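Local coordinates for uncharacterized conserved protein BF1870 (Bacteroides fragilis, PDB 3EWL) that is of unknown function but carries a C-terminal thioredoxin-like domain with a possible CxxC motif and may take part in thiol-disulfide chemistry, at residues A[46-49]-A[50-53]; A[84-87]-A[88-91]. All coordinates share one frame; numbering follows the deposited sequence.

Contact 1. Residues A[46-49]-A[50-53]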
ATOM      1  N   GLU A  46      -3.654  -8.610  -5.671  1.00 20.60           N
ATOM      2  CA  GLU A  46      -2.662  -9.314  -4.838  1.00 21.20           C
ATOM      3  C   GLU A  46      -2.158 -10.565  -5.566  1.00 20.59           C
ATOM      4  O   GLU A  46      -0.964 -10.773  -5.649  1.00 20.09           O
ATOM      5  CB  GLU A  46      -3.240  -9.716  -3.466  1.00 20.92           C
ATOM      6  CG  GLU A  46      -3.507  -8.558  -2.516  1.00 21.56           C
ATOM      7  CD  GLU A  46      -4.605  -8.871  -1.463  1.00 24.93           C
ATOM      8  OE1 GLU A  46      -5.170  -7.909  -0.857  1.00 24.21           O
ATOM      9  OE2 GLU A  46      -4.904 -10.058  -1.235  1.00 23.05           O
ATOM     10  N   LYS A  47      -3.074 -11.361  -6.116  1.00 20.54           N
ATOM     11  CA  LYS A  47      -2.736 -12.562  -6.884  1.00 21.06           C
ATOM     12  C   LYS A  47      -1.906 -12.256  -8.133  1.00 21.72           C
ATOM     13  O   LYS A  47      -0.915 -12.935  -8.398  1.00 22.26           O
ATOM     14  CB  LYS A  47      -4.021 -13.309  -7.278  1.00 21.51           C
ATOM     15  CG  LYS A  47      -3.762 -14.610  -8.060  1.00 22.07           C
ATOM     16  CD  LYS A  47      -4.997 -15.119  -8.724  1.00 23.16           C
ATOM     17  CE  LYS A  47      -4.725 -16.434  -9.412  1.00 23.91           C
ATOM     18  NZ  LYS A  47      -4.003 -16.198 -10.687  1.00 25.20           N
ATOM     19  N   LEU A  48      -2.304 -11.240  -8.899  0.50 22.02           N
ATOM     20  CA  LEU A  48      -1.608 -10.906 -10.144  0.50 22.50           C
ATOM     21  C   LEU A  48      -0.223 -10.333  -9.869  0.50 22.33           C
ATOM     22  O   LEU A  48       0.731 -10.651 -10.561  0.50 21.57           O
ATOM     23  CB  LEU A  48      -2.393  -9.887 -10.968  0.50 22.43           C
ATOM     24  CG  LEU A  48      -3.683 -10.263 -11.691  0.50 23.60           C
ATOM     25  CD1 LEU A  48      -4.184  -9.036 -12.473  0.50 24.32           C
ATOM     26  CD2 LEU A  48      -3.486 -11.456 -12.623  0.50 23.81           C
ATOM     27  N   PHE A  49      -0.140  -9.458  -8.865  1.00 22.75           N
ATOM     28  CA  PHE A  49       1.123  -8.839  -8.477  1.00 24.15           C
ATOM     29  C   PHE A  49       2.203  -9.914  -8.255  1.00 24.63           C
ATOM     30  O   PHE A  49       3.334  -9.752  -8.718  1.00 25.07           O
ATOM     31  CB  PHE A  49       0.925  -7.968  -7.216  1.00 25.37           C
ATOM     32  CG  PHE A  49       2.110  -7.120  -6.867  1.00 29.22           C
ATOM     33  CD1 PHE A  49       2.159  -5.781  -7.265  1.00 33.15           C
ATOM     34  CD2 PHE A  49       3.188  -7.669  -6.155  1.00 32.04           C
ATOM     35  CE1 PHE A  49       3.266  -4.977  -6.952  1.00 35.39           C
ATOM     36  CE2 PHE A  49       4.298  -6.892  -5.825  1.00 34.82           C
ATOM     37  CZ  PHE A  49       4.343  -5.539  -6.224  1.00 35.30           C
ATOM     38  N   ALA A  50       1.837 -11.020  -7.584  1.00 25.53           N
ATOM     39  CA  ALA A  50       2.792 -12.080  -7.195  1.00 25.90           C
ATOM     40  C   ALA A  50       3.271 -12.866  -8.407  1.00 26.47           C
ATOM     41  O   ALA A  50       4.291 -13.564  -8.323  1.00 26.66           O
ATOM     42  CB  ALA A  50       2.176 -13.037  -6.170  1.00 25.65           C
ATOM     43  N   GLU A  51       2.531 -12.792  -9.518  1.00 26.71           N
ATOM     44  CA  GLU A  51       2.981 -13.456 -10.746  1.00 27.76           C
ATOM     45  C   GLU A  51       3.670 -12.543 -11.747  1.00 27.13           C
ATOM     46  O   GLU A  51       3.826 -12.924 -12.884  1.00 27.22           O
ATOM     47  CB  GLU A  51       1.900 -14.332 -11.404  1.00 27.95           C
ATOM     48  CG  GLU A  51       0.615 -13.658 -11.733  1.00 32.32           C
ATOM     49  CD  GLU A  51      -0.580 -14.523 -11.362  1.00 34.88           C
ATOM     50  OE1 GLU A  51      -1.666 -14.351 -11.930  1.00 38.22           O
ATOM     51  OE2 GLU A  51      -0.439 -15.370 -10.484  1.00 35.55           O
ATOM     52  N   ILE A  52       4.118 -11.370 -11.305  1.00 27.39           N
ATOM     53  CA  ILE A  52       5.027 -10.515 -12.093  1.00 27.62           C
ATOM     54  C   ILE A  52       6.456 -10.579 -11.483  1.00 28.43           C
ATOM     55  O   ILE A  52       6.713  -9.993 -10.424  1.00 27.82           O
ATOM     56  CB  ILE A  52       4.515  -9.052 -12.148  1.00 27.52           C
ATOM     57  CG1 ILE A  52       3.066  -9.007 -12.686  1.00 27.35           C
ATOM     58  CG2 ILE A  52       5.445  -8.194 -12.996  1.00 27.63           C
ATOM     59  CD1 ILE A  52       2.392  -7.662 -12.521  1.00 26.62           C
ATOM     60  N   PRO A  53       7.390 -11.298 -12.134  1.00 29.29           N
ATOM     61  CA  PRO A  53       8.606 -11.674 -11.382  1.00 30.27           C
ATOM     62  C   PRO A  53       9.484 -10.498 -10.975  1.00 30.23           C
ATOM     63  O   PRO A  53      10.030 -10.512  -9.872  1.00 31.90           O
ATOM     64  CB  PRO A  53       9.367 -12.638 -12.340  1.00 29.50           C
ATOM     65  CG  PRO A  53       8.421 -12.912 -13.471  1.00 29.45           C
ATOM     66  CD  PRO A  53       7.481 -11.720 -13.540  1.00 30.17           C
TER
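E51 folds its side chain back along the last turn of helix 40-50 and meets K47 and L48 there. Its OE1 lies 3.2 Å from NZ of K47, a salt bridge that as a hydrogen bond is weak. CG of E51 rests 3.2 Å from L48 O. E51 reaches them because CG sits between its backbone N and carbonyl carbon (chi1 56°), and the chain bends again at chi2. OE2 of E51 lies 3.2 Å from K47 O; both are acceptors, and they do not bond. This side is the loose one. K47, L48, A50 and E51 are all exposed.

The backbone bonds change pattern here. The helix winds down: the bond from A50 N to E46 O is weak at 3.4 Å, and the next ones span three residues. E51 N donates to L48 O at 3.0 Å and I52 N to F49 O at 3.2 Å. In this thioredoxin-like domain the helix that begins at a possible CxxC motif, as in thioredoxins, ends at this turn. I52 is then the N-cap residue of helix 53-61.

The packed side belongs to F49. CG stands anti to the backbone N (chi1 -171°), and the ring enters the core among M31, L64 and V66 of the sheet. I52 lays CG1 3.6 Å from L48 O, and its side chain also packs on M129 and I133 of helix 129-137.

Contact 2. Residues A[84-87]-A[88-91]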
ATOM      1  N   TYR A  84      -3.129 -13.493   5.731  1.00 22.52           N
ATOM      2  CA  TYR A  84      -3.162 -14.133   4.414  1.00 21.82           C
ATOM      3  C   TYR A  84      -2.639 -13.212   3.288  1.00 21.11           C
ATOM      4  O   TYR A  84      -2.599 -13.591   2.137  1.00 21.26           O
ATOM      5  CB  TYR A  84      -4.585 -14.559   4.109  1.00 21.20           C
ATOM      6  CG  TYR A  84      -5.049 -15.688   4.989  1.00 22.98           C
ATOM      7  CD1 TYR A  84      -4.827 -17.016   4.606  1.00 21.34           C
ATOM      8  CD2 TYR A  84      -5.707 -15.438   6.223  1.00 23.91           C
ATOM      9  CE1 TYR A  84      -5.244 -18.091   5.414  1.00 22.78           C
ATOM     10  CE2 TYR A  84      -6.137 -16.517   7.054  1.00 24.13           C
ATOM     11  CZ  TYR A  84      -5.890 -17.839   6.625  1.00 24.43           C
ATOM     12  OH  TYR A  84      -6.283 -18.909   7.372  1.00 25.25           O
HETATM   13  N   MSE A  85      -2.290 -11.988   3.643  1.00 20.58           N
HETATM   14  CA  MSE A  85      -1.810 -10.996   2.691  1.00 20.52           C
HETATM   15  C   MSE A  85      -0.450 -11.383   2.163  1.00 21.43           C
HETATM   16  O   MSE A  85       0.281 -12.161   2.807  1.00 21.94           O
HETATM   17  CB  MSE A  85      -1.697  -9.633   3.393  1.00 19.65           C
HETATM   18  CG  MSE A  85      -3.061  -9.005   3.642  1.00 18.55           C
HETATM   19 SE   MSE A  85      -4.008  -8.580   1.973  0.80 16.87          SE
HETATM   20  CE  MSE A  85      -3.112  -6.896   1.448  1.00 19.68           C
ATOM     21  N   PRO A  86      -0.094 -10.860   0.981  1.00 21.82           N
ATOM     22  CA  PRO A  86       1.116 -11.357   0.327  1.00 21.56           C
ATOM     23  C   PRO A  86       2.374 -11.302   1.207  1.00 22.21           C
ATOM     24  O   PRO A  86       2.677 -10.309   1.865  1.00 19.28           O
ATOM     25  CB  PRO A  86       1.267 -10.411  -0.880  1.00 22.49           C
ATOM     26  CG  PRO A  86      -0.083  -9.984  -1.187  1.00 21.46           C
ATOM     27  CD  PRO A  86      -0.757  -9.824   0.165  1.00 21.24           C
ATOM     28  N   GLN A  87       3.107 -12.394   1.179  1.00 22.86           N
ATOM     29  CA  GLN A  87       4.350 -12.493   1.909  1.00 25.54           C
ATOM     30  C   GLN A  87       5.347 -11.382   1.527  1.00 24.02           C
ATOM     31  O   GLN A  87       5.551 -11.115   0.356  1.00 24.17           O
ATOM     32  CB  GLN A  87       4.941 -13.875   1.621  1.00 26.51           C
ATOM     33  CG  GLN A  87       4.970 -14.778   2.796  1.00 33.39           C
ATOM     34  CD  GLN A  87       5.993 -14.277   3.804  1.00 41.75           C
ATOM     35  OE1 GLN A  87       7.116 -13.866   3.426  1.00 45.55           O
ATOM     36  NE2 GLN A  87       5.612 -14.282   5.089  1.00 41.78           N
ATOM     37  N   GLY A  88       5.961 -10.719   2.501  1.00 23.70           N
ATOM     38  CA  GLY A  88       6.886  -9.618   2.158  1.00 22.03           C
ATOM     39  C   GLY A  88       6.271  -8.220   2.212  1.00 21.89           C
ATOM     40  O   GLY A  88       6.991  -7.240   2.360  1.00 22.65           O
ATOM     41  N   TRP A  89       4.952  -8.112   2.060  1.00 20.24           N
ATOM     42  CA  TRP A  89       4.242  -6.833   2.212  1.00 19.63           C
ATOM     43  C   TRP A  89       4.119  -6.476   3.664  1.00 19.62           C
ATOM     44  O   TRP A  89       3.888  -7.356   4.516  1.00 20.09           O
ATOM     45  CB  TRP A  89       2.815  -6.920   1.641  1.00 18.65           C
ATOM     46  CG  TRP A  89       2.745  -7.092   0.129  1.00 18.62           C
ATOM     47  CD1 TRP A  89       3.743  -7.556  -0.722  1.00 19.46           C
ATOM     48  CD2 TRP A  89       1.602  -6.850  -0.700  1.00 15.71           C
ATOM     49  NE1 TRP A  89       3.275  -7.601  -2.017  1.00 19.84           N
ATOM     50  CE2 TRP A  89       1.979  -7.146  -2.036  1.00 19.31           C
ATOM     51  CE3 TRP A  89       0.298  -6.385  -0.442  1.00 16.25           C
ATOM     52  CZ2 TRP A  89       1.091  -7.009  -3.115  1.00 20.93           C
ATOM     53  CZ3 TRP A  89      -0.591  -6.248  -1.508  1.00 19.92           C
ATOM     54  CH2 TRP A  89      -0.190  -6.555  -2.831  1.00 21.14           C
ATOM     55  N   ILE A  90       4.273  -5.197   3.956  1.00 18.62           N
ATOM     56  CA  ILE A  90       3.940  -4.676   5.262  1.00 19.84           C
ATOM     57  C   ILE A  90       2.431  -4.452   5.238  1.00 20.21           C
ATOM     58  O   ILE A  90       1.936  -3.838   4.318  1.00 19.13           O
ATOM     59  CB  ILE A  90       4.698  -3.376   5.514  1.00 19.94           C
ATOM     60  CG1 ILE A  90       6.196  -3.679   5.510  1.00 20.84           C
ATOM     61  CG2 ILE A  90       4.272  -2.687   6.871  1.00 20.70           C
ATOM     62  CD1 ILE A  90       7.019  -2.397   5.499  1.00 25.39           C
ATOM     63  N   VAL A  91       1.707  -5.002   6.223  1.00 20.10           N
ATOM     64  CA  VAL A  91       0.250  -4.952   6.250  1.00 20.72           C
ATOM     65  C   VAL A  91      -0.164  -4.155   7.486  1.00 20.42           C
ATOM     66  O   VAL A  91       0.170  -4.568   8.609  1.00 20.91           O
ATOM     67  CB  VAL A  91      -0.323  -6.376   6.328  1.00 20.96           C
ATOM     68  CG1 VAL A  91      -1.857  -6.333   6.442  1.00 22.65           C
ATOM     69  CG2 VAL A  91       0.128  -7.153   5.116  1.00 21.78           C
TER
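P86 lies over one face of the W89 indole. Its CG sits 3.4 Å from the centroid of the six-membered ring, 5° off the ring normal, which makes a CH-pi contact. CB covers the junction of the two rings, 3.5 Å from CE2 of W89. W89 turns CG anti to its own carbonyl carbon (chi1 -67°), and this brings the indole back over the proline.

The two residues are the ends of a type II beta turn. It is closed by one bond, W89 N to P86 O at 3.2 Å, with an N-H...O angle of 156°. G88 takes a positive phi, where a CB would clash with Q87 O. In the thioredoxin-like fold of this domain the loop that holds the turn leads from helix 75-82 into strand 90-93, an outermost strand of the mixed sheet.

M85, a selenomethionine, packs beside P86. Its chain bends at chi2 and chi3, and CE approaches the W89 ring obliquely, 3.9 Å from CE3 of W89. CB of M85 meets CG2 of V91 at 3.5 Å. Around the buried W89 ring, F33 and F49 each make an edge-to-face contact, while Q87 and G88 lie on the exposed side of the turn.

Overall arrangement
The two contacts come in series along the chain, contact 1 first, and their centres are about 12 Å apart. Contact 1 ends helix 40-50 and leads into helix 53-61. Contact 2 lies in the loop joining helix 75-82 to strand 90-93. Strand 64-70 lies between them in sequence and beside strand 90-93 in the sheet. Both contacts fall in the thioredoxin-like domain, and they touch directly. F49 CD2 is 3.8 Å from W89 CZ2, and E46 CB is 3.9 Å from P86 CG. The side chain of E46 is salt-bridged to R43 and touches the possible CxxC motif. The 84-91 loop thus packs against the helix that carries this possible redox motif.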